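PDB 6NPS: AxyAgu115A from Amphibacillus xylanus NBRC 15112, which acts as a family GH115 alpha-glucuronidase, a hydrolase that probably removes glucuronic acid side groups from arabinoglucuronoxylan. Local coordinates for residues M3-L7 and R62-L66; A82-D86 and L98-Q104; A20-Q24 and P51-R57. The protein carries 3 engineered substitutions. One frame throughout, in Å; residues are numbered along the deposited sequence.

Contact 1. Residues M3-L7 and R62-L66; sequences MDFTL and RHAVL
His63 and Phe5 reach each other through different choices at the first side-chain torsion: the imidazole sits beside its own backbone N (chi1 -62°), while the Phe5 ring swings out with CG anti to N (chi1 174°). The first choice delivers ND1 to the backbone of Thr6. Thr6 N donates to His63 ND1 at 3.0 Å with an N-H...N angle of 155°, and the donor lies close to the plane of the imidazole. Thr6 O also lies 3.1 Å from His63 ND1, a weak bond in which ND1 would be the donor; one nitrogen cannot do both at once, so the two are alternatives. His63 CE1 reaches Asp4 O at 3.5 Å. The Phe5 ring lies near parallel to the imidazole but slid well aside, with centroids 5.9 Å apart, so overlap is slight. The ring edge at Phe5 CE1 meets Ala64 O at 3.3 Å, and Phe5 CZ touches Val65 CG2 at 4.1 Å, the two side chains crossing at about a right angle. With His63 cut back to an alanine, the Thr6 amide would probably lose this acceptor and a gap would open beside Phe5. The backbones stand apart, Phe5 CA and His63 CA being 6.6 Å from each other. Phe5 and Leu7 spend their backbone bonds on Leu155 and Phe153, turning the intervening Thr6 amide to the other side, where the imidazole takes it. The contact thus fastens the edge of a two-stranded antiparallel ribbon, 5-8 with 152-155, to the corner that leads into edge strand 64-69 of a mixed four-stranded sheet.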
# COMPACT_ATOMS: atom_id res chain seq x y z
N MET A 3 -57.81 -52.58 -7.36
CA MET A 3 -57.91 -51.15 -7.12
C MET A 3 -56.54 -50.59 -6.70
O MET A 3 -55.59 -51.34 -6.45
CB MET A 3 -58.95 -50.85 -6.05
CG MET A 3 -60.37 -51.32 -6.37
SD MET A 3 -60.82 -51.25 -8.13
CE MET A 3 -61.52 -49.61 -8.31
N ASP A 4 -56.46 -49.27 -6.63
CA ASP A 4 -55.24 -48.62 -6.15
C ASP A 4 -55.07 -48.82 -4.64
O ASP A 4 -56.04 -48.98 -3.89
CB ASP A 4 -55.29 -47.11 -6.43
CG ASP A 4 -55.17 -46.76 -7.92
OD1 ASP A 4 -55.00 -47.66 -8.77
OD2 ASP A 4 -55.26 -45.55 -8.23
N PHE A 5 -53.83 -48.80 -4.19
CA PHE A 5 -53.59 -48.57 -2.78
C PHE A 5 -53.83 -47.09 -2.48
O PHE A 5 -53.28 -46.23 -3.16
CB PHE A 5 -52.16 -48.94 -2.43
CG PHE A 5 -51.77 -48.62 -1.03
CD1 PHE A 5 -51.91 -49.58 -0.03
CD2 PHE A 5 -51.22 -47.38 -0.71
CE1 PHE A 5 -51.55 -49.29 1.28
CE2 PHE A 5 -50.84 -47.09 0.61
CZ PHE A 5 -51.00 -48.06 1.60
N THR A 6 -54.63 -46.80 -1.47
CA THR A 6 -55.00 -45.43 -1.14
C THR A 6 -54.72 -45.15 0.32
O THR A 6 -54.95 -46.00 1.19
CB THR A 6 -56.48 -45.19 -1.42
OG1 THR A 6 -56.72 -45.37 -2.82
CG2 THR A 6 -56.89 -43.78 -1.00
N LEU A 7 -54.23 -43.95 0.60
CA LEU A 7 -54.19 -43.42 1.96
C LEU A 7 -54.83 -42.04 1.93
O LEU A 7 -54.48 -41.21 1.08
CB LEU A 7 -52.75 -43.35 2.46
CG LEU A 7 -52.54 -42.77 3.86
CD1 LEU A 7 -53.51 -43.38 4.90
CD2 LEU A 7 -51.09 -42.98 4.30
N ARG A 62 -58.23 -51.45 6.20
CA ARG A 62 -58.43 -52.11 4.91
C ARG A 62 -57.25 -51.89 3.95
O ARG A 62 -56.93 -52.78 3.17
CB ARG A 62 -59.74 -51.66 4.28
CG ARG A 62 -60.96 -52.09 5.08
CD ARG A 62 -62.05 -51.02 5.04
NE ARG A 62 -62.87 -50.99 6.25
CZ ARG A 62 -64.08 -51.51 6.37
NH1 ARG A 62 -64.65 -52.13 5.35
NH2 ARG A 62 -64.73 -51.40 7.53
N HIS A 63 -56.58 -50.73 4.02
CA HIS A 63 -55.33 -50.47 3.30
C HIS A 63 -54.23 -50.27 4.34
O HIS A 63 -54.34 -49.37 5.19
CB HIS A 63 -55.41 -49.24 2.38
CG HIS A 63 -56.42 -49.37 1.28
ND1 HIS A 63 -56.42 -48.55 0.16
CD2 HIS A 63 -57.46 -50.22 1.11
CE1 HIS A 63 -57.43 -48.89 -0.63
NE2 HIS A 63 -58.07 -49.90 -0.07
N ALA A 64 -53.19 -51.09 4.28
CA ALA A 64 -52.22 -51.18 5.36
C ALA A 64 -50.81 -51.12 4.79
O ALA A 64 -50.58 -51.41 3.61
CB ALA A 64 -52.43 -52.48 6.17
N VAL A 65 -49.86 -50.72 5.64
CA VAL A 65 -48.45 -50.65 5.30
C VAL A 65 -47.78 -51.80 6.05
O VAL A 65 -47.90 -51.88 7.28
CB VAL A 65 -47.82 -49.30 5.67
CG1 VAL A 65 -46.31 -49.36 5.48
CG2 VAL A 65 -48.45 -48.13 4.83
N LEU A 66 -47.15 -52.72 5.32
CA LEU A 66 -46.54 -53.92 5.90
C LEU A 66 -45.06 -53.88 5.57
O LEU A 66 -44.68 -53.98 4.40
CB LEU A 66 -47.20 -55.19 5.35
CG LEU A 66 -48.72 -55.31 5.43
CD1 LEU A 66 -49.24 -56.59 4.76
CD2 LEU A 66 -49.18 -55.27 6.87

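Contact 2. Residues A82-D86 and L98-Q104; sequences AALID and LFQVVDQ. Engineered in segment 82-86: Ala82 (natural residue Lys), Ala83 (natural residue Glu).
Leu98 opens the contact by placing CD2 3.9 Å from Ile85 CB, an apolar touch on strand 97-106. Phe99 turns to the other face of the sheet, where its ring meets His129 edge-to-face. Gln100 returns to the 82-86 side: with CG anti to the backbone N (chi1 -176°) and an extended chain beyond, its amide is carried up to the loop. There Gln100 OE1 lies 3.5 Å from Ile85 CG2 and accepts a 2.8 Å hydrogen bond from a water, which in turn accepts from Asp86 N, also at 2.8 Å. No direct hydrogen bond joins the two segments, so this water supplies the polar link. The alternation is that of a beta strand, here an inner strand of a mixed four-stranded sheet, bonded through its backbone to 109-117 and 160-162. The opposing loop leaves helix 74-81 through a Schellman motif at Ala83, an engineered residue with positive phi (68°), and lays Leu84 and Ile85 over the strand. Val101 points away from them, whereas Val102 sends CG1, the branch anti to its carbonyl carbon, to within 3.9 Å of Ile85 CG2 and 3.6 Å of Leu84 O. Ile85 also packs on Leu76 and Leu79 of the helix, which places it between helix and sheet. At the corner of the chain, the backbone O of Asp103 lies 4.0 Å from Leu84 CD1, and Gln104 O lies slightly farther from the same methyl.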
# COMPACT_ATOMS: atom_id res chain seq x y z
N ALA A 82 -47.08 -67.45 -0.17
CA ALA A 82 -48.30 -67.38 -0.96
C ALA A 82 -48.06 -66.79 -2.34
O ALA A 82 -49.02 -66.66 -3.12
CB ALA A 82 -49.36 -66.56 -0.22
N ALA A 83 -46.82 -66.39 -2.64
CA ALA A 83 -46.42 -65.88 -3.94
C ALA A 83 -47.05 -64.52 -4.24
O ALA A 83 -47.31 -64.19 -5.40
CB ALA A 83 -46.74 -66.90 -5.05
N LEU A 84 -47.31 -63.72 -3.21
CA LEU A 84 -47.72 -62.34 -3.45
C LEU A 84 -46.53 -61.41 -3.64
O LEU A 84 -46.65 -60.39 -4.31
CB LEU A 84 -48.62 -61.83 -2.33
CG LEU A 84 -49.72 -62.79 -1.85
CD1 LEU A 84 -50.74 -62.01 -1.07
CD2 LEU A 84 -50.41 -63.51 -3.02
N ILE A 85 -45.38 -61.77 -3.06
CA ILE A 85 -44.11 -61.11 -3.29
C ILE A 85 -43.10 -62.20 -3.65
O ILE A 85 -43.34 -63.40 -3.45
CB ILE A 85 -43.62 -60.30 -2.07
CG1 ILE A 85 -43.48 -61.21 -0.84
CG2 ILE A 85 -44.57 -59.11 -1.77
CD1 ILE A 85 -42.91 -60.48 0.40
N ASP A 86 -41.96 -61.78 -4.19
CA ASP A 86 -40.90 -62.69 -4.62
C ASP A 86 -39.60 -62.24 -3.94
O ASP A 86 -38.83 -61.44 -4.48
CB ASP A 86 -40.77 -62.71 -6.15
CG ASP A 86 -39.64 -63.60 -6.63
OD1 ASP A 86 -39.02 -64.28 -5.79
OD2 ASP A 86 -39.38 -63.63 -7.85
N LEU A 98 -37.62 -54.03 -1.58
CA LEU A 98 -38.77 -54.22 -2.44
C LEU A 98 -39.89 -53.33 -1.91
O LEU A 98 -40.12 -53.28 -0.70
CB LEU A 98 -39.20 -55.69 -2.43
CG LEU A 98 -40.57 -56.05 -3.00
CD1 LEU A 98 -40.57 -55.99 -4.54
CD2 LEU A 98 -40.97 -57.44 -2.51
N PHE A 99 -40.57 -52.63 -2.82
CA PHE A 99 -41.60 -51.65 -2.48
C PHE A 99 -42.75 -52.01 -3.41
O PHE A 99 -42.69 -51.73 -4.62
CB PHE A 99 -41.04 -50.23 -2.70
CG PHE A 99 -41.93 -49.11 -2.25
CD1 PHE A 99 -41.74 -48.52 -1.00
CD2 PHE A 99 -42.89 -48.59 -3.12
CE1 PHE A 99 -42.53 -47.44 -0.60
CE2 PHE A 99 -43.70 -47.51 -2.74
CZ PHE A 99 -43.52 -46.93 -1.47
N GLN A 100 -43.77 -52.70 -2.90
CA GLN A 100 -44.72 -53.33 -3.80
C GLN A 100 -46.12 -53.29 -3.19
O GLN A 100 -46.29 -53.60 -2.01
CB GLN A 100 -44.31 -54.78 -4.07
CG GLN A 100 -45.21 -55.46 -5.06
CD GLN A 100 -44.77 -56.88 -5.38
OE1 GLN A 100 -43.83 -57.39 -4.77
NE2 GLN A 100 -45.46 -57.52 -6.31
N VAL A 101 -47.12 -52.97 -4.04
CA VAL A 101 -48.52 -53.02 -3.62
C VAL A 101 -49.04 -54.41 -3.92
O VAL A 101 -48.76 -54.97 -4.99
CB VAL A 101 -49.37 -51.94 -4.33
CG1 VAL A 101 -50.84 -52.12 -4.05
CG2 VAL A 101 -48.90 -50.55 -3.92
N VAL A 102 -49.82 -54.98 -2.99
CA VAL A 102 -50.28 -56.35 -3.09
C VAL A 102 -51.76 -56.40 -2.71
O VAL A 102 -52.24 -55.62 -1.88
CB VAL A 102 -49.45 -57.31 -2.20
CG1 VAL A 102 -47.98 -57.41 -2.69
CG2 VAL A 102 -49.48 -56.81 -0.79
N ASP A 103 -52.47 -57.32 -3.34
CA ASP A 103 -53.92 -57.42 -3.23
C ASP A 103 -54.26 -58.50 -2.20
O ASP A 103 -53.65 -59.58 -2.22
CB ASP A 103 -54.51 -57.75 -4.60
CG ASP A 103 -55.95 -57.27 -4.77
OD1 ASP A 103 -56.52 -56.73 -3.81
OD2 ASP A 103 -56.50 -57.43 -5.88
N GLN A 104 -55.20 -58.19 -1.30
CA GLN A 104 -55.74 -59.14 -0.34
C GLN A 104 -54.67 -59.94 0.43
O GLN A 104 -54.74 -61.16 0.49
CB GLN A 104 -56.71 -60.08 -1.03
CG GLN A 104 -57.85 -59.39 -1.75
CD GLN A 104 -58.94 -58.91 -0.81
OE1 GLN A 104 -58.93 -59.22 0.38
NE2 GLN A 104 -59.89 -58.13 -1.35
O HOH W 1 -42.02 -59.37 -5.63

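Contact 3. Residues A20-Q24 and P51-R57; sequences ALFYQ and PEATKDR
Phe22 and Ala53, with CA atoms 4.3 Å apart, begin a short parallel ladder that continues in Tyr23 and Thr54; it joins the two strands of a beta-alpha-beta unit made of strand 20-23, helix 30-47 and strand 53-54. The tight part is this backbone ladder. Thr54 N donates to Phe22 O at 2.9 Å, and Thr54 O accepts from Gln24 N at 2.8 Å, so one residue is gripped through both its N-H and its C=O by residues two apart, as parallel pairing requires. At the Glu52 end of the ladder the geometry is poorer: Glu52 O receives only weak bonds from Leu21 N and Phe22 N. Apolar side chains close in there, Leu21 CD2 resting on Pro51 CB at 3.8 Å, while Pro51 and Phe22 also meet Met40 of the connecting helix. Thr54 has a further task: OG1 accepts from Asp56 N, an ST turn that bends the chain just after the strand.

The solvent side is looser. Gln24 and Lys55 run side by side in the same direction, yet OE1 of Gln24 comes no nearer than 3.8 Å to Lys55 CE and takes a hydrogen bond from a water, which gives a weak second one to Ala53 O. Tyr23, by contrast, is buried, its CG anti to N (chi1 178°). The ring reaches along 51-57 to Arg57, whose guanidinium is tied to Glu78 of helix 74-81 through a salt bridge from NH2. Arg57 CG packs 3.4 Å from Tyr23 CE1, the ring and guanidinium planes stand at 88°, and Tyr23 OH meets the guanidinium edge 3.0 Å from Arg57 NH1.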
# COMPACT_ATOMS: atom_id res chain seq x y z
N ALA A 20 -55.73 -49.67 12.23
CA ALA A 20 -54.41 -49.09 12.27
C ALA A 20 -53.74 -49.20 10.90
O ALA A 20 -53.94 -50.17 10.17
CB ALA A 20 -53.55 -49.78 13.33
N LEU A 21 -52.94 -48.19 10.58
CA LEU A 21 -52.29 -48.13 9.28
C LEU A 21 -51.09 -49.07 9.19
O LEU A 21 -50.93 -49.80 8.20
CB LEU A 21 -51.85 -46.70 8.99
CG LEU A 21 -51.07 -46.56 7.70
CD1 LEU A 21 -52.00 -46.93 6.50
CD2 LEU A 21 -50.53 -45.14 7.60
N PHE A 22 -50.21 -49.04 10.19
CA PHE A 22 -48.95 -49.78 10.17
C PHE A 22 -49.09 -51.04 11.00
O PHE A 22 -49.75 -51.05 12.05
CB PHE A 22 -47.79 -48.96 10.74
CG PHE A 22 -47.24 -47.94 9.79
CD1 PHE A 22 -47.91 -46.76 9.58
CD2 PHE A 22 -46.06 -48.17 9.10
CE1 PHE A 22 -47.42 -45.80 8.72
CE2 PHE A 22 -45.55 -47.20 8.22
CZ PHE A 22 -46.26 -46.03 8.02
N TYR A 23 -48.46 -52.11 10.53
CA TYR A 23 -48.43 -53.38 11.24
C TYR A 23 -47.07 -53.52 11.91
O TYR A 23 -46.05 -53.15 11.33
CB TYR A 23 -48.66 -54.52 10.26
CG TYR A 23 -48.60 -55.89 10.91
CD1 TYR A 23 -49.45 -56.23 11.96
CD2 TYR A 23 -47.67 -56.83 10.49
CE1 TYR A 23 -49.39 -57.48 12.57
CE2 TYR A 23 -47.61 -58.12 11.09
CZ TYR A 23 -48.47 -58.42 12.13
OH TYR A 23 -48.39 -59.67 12.71
N GLN A 24 -47.06 -54.02 13.14
CA GLN A 24 -45.82 -54.08 13.92
C GLN A 24 -45.55 -55.52 14.33
O GLN A 24 -46.45 -56.22 14.82
CB GLN A 24 -45.93 -53.19 15.15
CG GLN A 24 -44.63 -52.61 15.65
CD GLN A 24 -44.84 -51.48 16.66
OE1 GLN A 24 -45.14 -51.75 17.83
NE2 GLN A 24 -44.72 -50.23 16.21
N PRO A 51 -51.14 -41.38 12.34
CA PRO A 51 -51.42 -42.80 12.09
C PRO A 51 -51.02 -43.66 13.27
O PRO A 51 -50.23 -43.27 14.14
CB PRO A 51 -50.54 -43.13 10.88
CG PRO A 51 -49.38 -42.22 11.03
CD PRO A 51 -49.95 -40.92 11.61
N GLU A 52 -51.59 -44.86 13.31
CA GLU A 52 -51.32 -45.79 14.40
C GLU A 52 -50.91 -47.19 13.95
O GLU A 52 -51.45 -47.73 12.98
CB GLU A 52 -52.53 -45.88 15.34
CG GLU A 52 -52.22 -45.55 16.79
CD GLU A 52 -51.08 -46.37 17.34
OE1 GLU A 52 -51.24 -46.95 18.44
OE2 GLU A 52 -50.02 -46.45 16.68
N ALA A 53 -49.96 -47.75 14.67
CA ALA A 53 -49.43 -49.09 14.43
C ALA A 53 -50.13 -50.08 15.35
O ALA A 53 -50.59 -49.73 16.44
CB ALA A 53 -47.91 -49.15 14.66
N THR A 54 -50.25 -51.32 14.90
CA THR A 54 -50.83 -52.36 15.74
C THR A 54 -50.04 -53.65 15.59
O THR A 54 -49.43 -53.90 14.54
CB THR A 54 -52.30 -52.62 15.43
OG1 THR A 54 -52.81 -53.58 16.37
CG2 THR A 54 -52.46 -53.16 14.03
N LYS A 55 -50.04 -54.46 16.65
CA LYS A 55 -49.50 -55.81 16.57
C LYS A 55 -50.56 -56.85 16.26
O LYS A 55 -50.21 -58.00 15.96
CB LYS A 55 -48.79 -56.17 17.88
CG LYS A 55 -47.71 -55.20 18.27
CD LYS A 55 -47.35 -55.34 19.74
CE LYS A 55 -46.90 -54.01 20.34
NZ LYS A 55 -46.71 -54.09 21.82
N ASP A 56 -51.84 -56.50 16.32
CA ASP A 56 -52.93 -57.43 16.06
C ASP A 56 -53.36 -57.27 14.60
O ASP A 56 -53.75 -56.17 14.17
CB ASP A 56 -54.10 -57.17 17.01
CG ASP A 56 -55.24 -58.17 16.86
OD1 ASP A 56 -55.48 -58.66 15.74
OD2 ASP A 56 -55.92 -58.46 17.87
N ARG A 57 -53.28 -58.34 13.84
CA ARG A 57 -53.64 -58.26 12.45
C ARG A 57 -55.10 -57.95 12.19
O ARG A 57 -55.45 -57.44 11.17
CB ARG A 57 -53.24 -59.50 11.72
CG ARG A 57 -51.78 -59.57 11.45
CD ARG A 57 -51.22 -60.91 11.80
NE ARG A 57 -51.14 -61.71 10.62
CZ ARG A 57 -50.02 -62.15 10.11
NH1 ARG A 57 -48.91 -61.86 10.67
NH2 ARG A 57 -50.04 -62.89 9.04
O HOH W 2 -53.84 -45.36 11.63
O HOH W 3 -49.78 -61.27 14.82
O HOH W 4 -48.13 -50.56 18.48

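How the contacts relate
From the N terminus, strand 5-8 opens the widest loop, closed when the chain returns at 62-66 in contact 1. Contact 3 lies wholly within that span: 20-24 leads through helix 30-47 to 51-57. Contact 2 follows in series, closing a short loop between the end of helix 74-81 and strand 97-106. No pair of contacts crosses. Contacts 1 and 2 meet where Phe5 CB packs 3.8 Å from Val101 CG1, and both reach the same mixed sheet. Contacts 1 and 3 join through a probable hydrogen bond from Val65 N to Leu21 O, 2.9 Å, linking the parallel pair to strand 64-69. Contacts 2 and 3 remain about 9 Å apart at their nearest atoms.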